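Local structure of SusD superfamily protein (Parabacteroides distasonis, 3OTN) at residues 241-255 and 351-363. The protein is a putative outer membrane protein of the SusD family that probably binds carbohydrate as part of nutrient uptake. Sequence-based numbering, arbitrary orientation.
With EDO (1,2-ethanediol), chain K; EDO (1,2-ethanediol), chain P; EDO (1,2-ethanediol), chain S.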
# COMPACT_ATOMS: atom_id res chain seq x y z
N PRO A 241 -0.94 -9.87 -15.57
CA PRO A 241 -2.27 -10.20 -15.03
C PRO A 241 -2.50 -11.69 -14.68
O PRO A 241 -3.28 -12.00 -13.75
CB PRO A 241 -3.23 -9.77 -16.16
CG PRO A 241 -2.52 -8.62 -16.81
CD PRO A 241 -1.03 -9.00 -16.75
N SER A 242 -1.85 -12.60 -15.40
CA SER A 242 -1.96 -14.03 -15.14
C SER A 242 -1.51 -14.45 -13.75
O SER A 242 -1.94 -15.50 -13.27
CB SER A 242 -1.17 -14.86 -16.18
OG SER A 242 0.22 -14.55 -16.10
N GLN A 243 -0.63 -13.66 -13.13
CA GLN A 243 -0.17 -13.86 -11.76
C GLN A 243 -1.08 -13.29 -10.66
O GLN A 243 -0.78 -13.48 -9.50
CB GLN A 243 1.26 -13.35 -11.60
CG GLN A 243 2.24 -14.11 -12.47
CD GLN A 243 2.50 -15.52 -11.95
OE1 GLN A 243 1.84 -16.47 -12.32
NE2 GLN A 243 3.47 -15.64 -11.11
N ASN A 244 -2.20 -12.66 -11.02
CA ASN A 244 -3.18 -12.12 -10.05
C ASN A 244 -3.59 -13.15 -8.97
O ASN A 244 -3.98 -14.26 -9.32
CB ASN A 244 -4.46 -11.69 -10.77
CG ASN A 244 -4.37 -10.32 -11.49
OD1 ASN A 244 -3.38 -9.61 -11.45
ND2 ASN A 244 -5.45 -9.99 -12.17
N ASN A 245 -3.44 -12.78 -7.69
CA ASN A 245 -3.86 -13.61 -6.52
C ASN A 245 -3.05 -14.90 -6.28
O ASN A 245 -3.49 -15.76 -5.51
CB ASN A 245 -5.36 -13.94 -6.59
CG ASN A 245 -6.22 -12.73 -6.79
OD1 ASN A 245 -7.13 -12.71 -7.65
ND2 ASN A 245 -6.00 -11.71 -5.97
N LYS A 246 -1.90 -15.04 -6.94
CA LYS A 246 -1.06 -16.24 -6.88
C LYS A 246 0.36 -15.83 -6.55
O LYS A 246 0.72 -14.65 -6.59
CB LYS A 246 -0.95 -16.97 -8.24
CG LYS A 246 -2.15 -17.08 -9.12
CD LYS A 246 -2.01 -18.21 -10.16
CE LYS A 246 -0.75 -18.15 -11.01
NZ LYS A 246 -0.67 -19.32 -11.93
N GLY A 247 1.20 -16.83 -6.33
CA GLY A 247 2.65 -16.61 -6.19
C GLY A 247 2.91 -15.89 -4.88
O GLY A 247 2.66 -16.44 -3.82
N GLU A 248 3.32 -14.63 -4.96
CA GLU A 248 3.55 -13.82 -3.77
C GLU A 248 2.29 -13.16 -3.22
O GLU A 248 2.26 -12.76 -2.04
CB GLU A 248 4.55 -12.71 -4.05
CG GLU A 248 5.97 -13.18 -4.30
CD GLU A 248 6.99 -12.06 -4.19
OE1 GLU A 248 6.73 -11.05 -3.45
OE2 GLU A 248 8.08 -12.21 -4.83
N PHE A 249 1.28 -13.01 -4.06
CA PHE A 249 0.19 -12.11 -3.71
C PHE A 249 -0.72 -12.71 -2.64
O PHE A 249 -1.25 -13.81 -2.79
CB PHE A 249 -0.61 -11.66 -4.92
CG PHE A 249 0.23 -10.98 -5.99
CD1 PHE A 249 1.11 -9.95 -5.67
CD2 PHE A 249 0.16 -11.42 -7.31
CE1 PHE A 249 1.88 -9.33 -6.67
CE2 PHE A 249 0.89 -10.82 -8.30
CZ PHE A 249 1.76 -9.77 -8.00
N ILE A 250 -0.91 -11.93 -1.57
CA ILE A 250 -1.68 -12.35 -0.37
C ILE A 250 -3.03 -11.64 -0.35
O ILE A 250 -4.08 -12.28 -0.18
CB ILE A 250 -0.86 -12.06 0.93
CG1 ILE A 250 0.43 -12.87 0.93
CG2 ILE A 250 -1.67 -12.44 2.20
CD1 ILE A 250 1.42 -12.42 2.00
N TYR A 251 -3.00 -10.32 -0.52
CA TYR A 251 -4.25 -9.56 -0.67
C TYR A 251 -4.06 -8.43 -1.69
O TYR A 251 -3.07 -7.71 -1.65
CB TYR A 251 -4.70 -9.03 0.72
CG TYR A 251 -6.13 -8.63 0.70
CD1 TYR A 251 -7.13 -9.60 0.67
CD2 TYR A 251 -6.51 -7.29 0.64
CE1 TYR A 251 -8.49 -9.24 0.59
CE2 TYR A 251 -7.86 -6.91 0.57
CZ TYR A 251 -8.84 -7.88 0.54
OH TYR A 251 -10.14 -7.50 0.45
N GLN A 252 -5.03 -8.26 -2.58
CA GLN A 252 -4.90 -7.31 -3.66
C GLN A 252 -6.22 -6.61 -3.93
O GLN A 252 -7.29 -7.15 -3.70
CB GLN A 252 -4.51 -8.07 -4.95
CG GLN A 252 -3.16 -8.79 -4.92
CD GLN A 252 -2.67 -9.12 -6.30
OE1 GLN A 252 -3.21 -10.01 -6.96
NE2 GLN A 252 -1.62 -8.41 -6.74
N VAL A 253 -6.11 -5.43 -4.52
CA VAL A 253 -7.23 -4.79 -5.17
C VAL A 253 -7.46 -5.50 -6.51
O VAL A 253 -6.50 -5.73 -7.26
CB VAL A 253 -6.99 -3.32 -5.43
CG1 VAL A 253 -8.21 -2.73 -6.06
CG2 VAL A 253 -6.70 -2.56 -4.08
N GLN A 254 -8.71 -5.84 -6.80
CA GLN A 254 -9.06 -6.67 -7.98
C GLN A 254 -9.44 -5.81 -9.17
O GLN A 254 -10.33 -4.94 -9.09
CB GLN A 254 -10.21 -7.64 -7.69
CG GLN A 254 -10.01 -8.53 -6.42
CD GLN A 254 -8.82 -9.45 -6.54
OE1 GLN A 254 -7.96 -9.54 -5.63
NE2 GLN A 254 -8.74 -10.12 -7.64
N PHE A 255 -8.76 -6.09 -10.28
CA PHE A 255 -9.04 -5.50 -11.58
C PHE A 255 -9.24 -6.64 -12.57
O PHE A 255 -8.52 -7.65 -12.52
CB PHE A 255 -7.90 -4.56 -11.99
CG PHE A 255 -7.78 -3.32 -11.12
CD1 PHE A 255 -8.71 -2.29 -11.21
CD2 PHE A 255 -6.73 -3.18 -10.23
CE1 PHE A 255 -8.59 -1.16 -10.43
CE2 PHE A 255 -6.62 -2.04 -9.44
CZ PHE A 255 -7.52 -1.04 -9.55
N SER A 351 -6.49 -2.58 -18.57
CA SER A 351 -5.63 -3.39 -17.75
C SER A 351 -6.43 -4.19 -16.77
O SER A 351 -7.25 -3.63 -16.03
CB SER A 351 -4.65 -2.55 -16.97
OG SER A 351 -3.89 -3.37 -16.10
N ASP A 352 -6.12 -5.49 -16.72
CA ASP A 352 -6.67 -6.40 -15.72
C ASP A 352 -5.58 -6.87 -14.75
O ASP A 352 -5.63 -7.97 -14.19
CB ASP A 352 -7.41 -7.57 -16.40
CG ASP A 352 -6.59 -8.33 -17.40
OD1 ASP A 352 -5.45 -7.93 -17.72
OD2 ASP A 352 -7.09 -9.36 -17.91
N LEU A 353 -4.62 -5.98 -14.52
CA LEU A 353 -3.54 -6.21 -13.53
C LEU A 353 -3.99 -5.77 -12.13
O LEU A 353 -4.37 -4.62 -11.92
CB LEU A 353 -2.24 -5.45 -13.93
CG LEU A 353 -1.01 -5.57 -13.03
CD1 LEU A 353 -0.44 -7.03 -12.93
CD2 LEU A 353 0.10 -4.55 -13.45
N ASN A 354 -3.90 -6.69 -11.16
CA ASN A 354 -4.27 -6.40 -9.76
C ASN A 354 -3.25 -5.42 -9.16
O ASN A 354 -2.13 -5.30 -9.69
CB ASN A 354 -4.34 -7.70 -8.91
CG ASN A 354 -5.67 -8.43 -9.04
OD1 ASN A 354 -6.51 -8.06 -9.84
ND2 ASN A 354 -5.85 -9.51 -8.24
N TRP A 355 -3.67 -4.68 -8.14
CA TRP A 355 -2.78 -3.84 -7.31
C TRP A 355 -2.62 -4.47 -5.92
O TRP A 355 -3.60 -4.70 -5.23
CB TRP A 355 -3.32 -2.43 -7.21
CG TRP A 355 -2.59 -1.49 -6.28
CD1 TRP A 355 -2.95 -1.17 -5.00
CD2 TRP A 355 -1.37 -0.79 -6.54
NE1 TRP A 355 -2.06 -0.28 -4.47
CE2 TRP A 355 -1.08 -0.03 -5.39
CE3 TRP A 355 -0.52 -0.69 -7.65
CZ2 TRP A 355 0.03 0.80 -5.30
CZ3 TRP A 355 0.59 0.15 -7.57
CH2 TRP A 355 0.85 0.88 -6.39
N SER A 356 -1.39 -4.75 -5.52
CA SER A 356 -1.15 -5.38 -4.23
C SER A 356 -1.40 -4.53 -3.00
O SER A 356 -1.05 -3.35 -2.97
CB SER A 356 0.28 -5.89 -4.16
OG SER A 356 0.40 -6.93 -5.05
N VAL A 357 -2.03 -5.13 -1.99
CA VAL A 357 -2.05 -4.59 -0.63
C VAL A 357 -0.97 -5.30 0.21
O VAL A 357 -0.20 -4.64 0.90
CB VAL A 357 -3.47 -4.75 0.02
CG1 VAL A 357 -3.46 -4.34 1.48
CG2 VAL A 357 -4.49 -3.94 -0.77
N TYR A 358 -0.92 -6.63 0.17
CA TYR A 358 0.20 -7.40 0.76
C TYR A 358 0.69 -8.46 -0.21
O TYR A 358 -0.12 -9.19 -0.79
CB TYR A 358 -0.17 -8.10 2.09
CG TYR A 358 -0.28 -7.11 3.22
CD1 TYR A 358 0.85 -6.52 3.74
CD2 TYR A 358 -1.51 -6.72 3.72
CE1 TYR A 358 0.77 -5.56 4.73
CE2 TYR A 358 -1.61 -5.77 4.71
CZ TYR A 358 -0.46 -5.20 5.21
OH TYR A 358 -0.53 -4.24 6.16
N ARG A 359 2.00 -8.55 -0.36
CA ARG A 359 2.64 -9.64 -1.08
C ARG A 359 3.75 -10.25 -0.21
O ARG A 359 4.18 -9.67 0.76
CB ARG A 359 3.16 -9.20 -2.44
CG ARG A 359 4.34 -8.23 -2.45
CD ARG A 359 4.66 -7.92 -3.88
NE ARG A 359 5.75 -6.94 -4.10
CZ ARG A 359 6.98 -7.23 -4.53
NH1 ARG A 359 7.36 -8.49 -4.73
NH2 ARG A 359 7.84 -6.23 -4.81
N TYR A 360 4.15 -11.45 -0.54
CA TYR A 360 5.09 -12.22 0.28
C TYR A 360 6.42 -11.54 0.52
O TYR A 360 6.97 -11.63 1.65
CB TYR A 360 5.30 -13.58 -0.38
CG TYR A 360 5.96 -14.66 0.44
CD1 TYR A 360 5.54 -14.95 1.72
CD2 TYR A 360 6.92 -15.47 -0.14
CE1 TYR A 360 6.09 -16.00 2.42
CE2 TYR A 360 7.48 -16.52 0.55
CZ TYR A 360 7.07 -16.78 1.82
OH TYR A 360 7.63 -17.80 2.50
N THR A 361 6.96 -10.84 -0.48
CA THR A 361 8.25 -10.12 -0.25
C THR A 361 8.20 -9.15 0.94
O THR A 361 9.11 -9.12 1.77
CB THR A 361 8.78 -9.41 -1.51
OG1 THR A 361 9.09 -10.38 -2.51
CG2 THR A 361 10.07 -8.59 -1.21
N ASP A 362 7.10 -8.40 1.03
CA ASP A 362 6.85 -7.46 2.13
C ASP A 362 6.80 -8.22 3.46
O ASP A 362 7.43 -7.82 4.42
CB ASP A 362 5.50 -6.76 1.87
CG ASP A 362 5.21 -5.57 2.81
OD1 ASP A 362 6.00 -5.18 3.72
OD2 ASP A 362 4.11 -4.99 2.57
N VAL A 363 6.11 -9.35 3.47
CA VAL A 363 5.97 -10.13 4.69
C VAL A 363 7.34 -10.66 5.15
O VAL A 363 7.63 -10.62 6.33
CB VAL A 363 4.96 -11.26 4.57
CG1 VAL A 363 4.96 -12.12 5.87
CG2 VAL A 363 3.57 -10.70 4.30
C1 EDO K . -11.85 -4.11 -5.16
O1 EDO K . -10.89 -5.21 -5.10
C2 EDO K . -12.39 -3.93 -6.59
O2 EDO K . -11.39 -3.22 -7.35
C1 EDO P . -11.22 -11.72 -16.79
O1 EDO P . -12.27 -10.71 -16.83
C2 EDO P . -9.89 -11.28 -17.43
O2 EDO P . -9.44 -9.99 -16.97
C1 EDO S . 12.08 -18.38 3.47
O1 EDO S . 13.49 -18.58 3.60
C2 EDO S . 11.77 -17.76 2.11
O2 EDO S . 10.49 -18.22 1.66
O HOH W 1 -0.60 -7.73 -9.32
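N354 and Q252 meet amide to amide and show how a short antiparallel pairing can be extended by side-chain amides. N354 ND2 gives a hydrogen bond to Q252 OE1 (3.0 Å), arriving from above the carbonyl plane; N245 N reaches the same oxygen from the opposite face. With CG beside its backbone N (chi1 -63°), the extended Q252 lays its amide over one face of the F249 ring, with NE2 3.2 Å from the ring plane, over its centre. NE2 donates to S356 OG at 3.0 Å and to a water bound to N354 O. A leucine in place of Q252 would probably leave N245 N and N354 ND2 without their shared acceptor and S356 OG without this donor.

The amide of N244 stacks on that of N354, their planes 10° apart, while N244 OD1 accepts from N354 N and ND2 donates to D352 O. On its other side N354 OD1 receives F255 N in a nearly straight bond (173°), a side-chain continuation beyond the last bridge, V253 with W355. Two classic bulges, with Y358 O accepting from I250 and Y251 and Y251 O from V357 and Y358, mark the corner where strand 249-253 changes partner, along one edge, from 358-359 to 355-356 in this mainly helical SusD-family fold.

Beyond the bulges E248 OE1 takes three donors: R359 NH1 in a salt bridge from above the carboxylate plane (2.9 Å), T361 OG1 on the syn side but tilted out of the plane (2.6 Å) and T361 N. R392 pairs with E248 OE2, and E421 with R359 NH2. Shared acceptors satisfy buried polar groups along the contact; E248, just before the strand, ties it to the first turn of helix 360-375 and is probably kept charged by its converging donors.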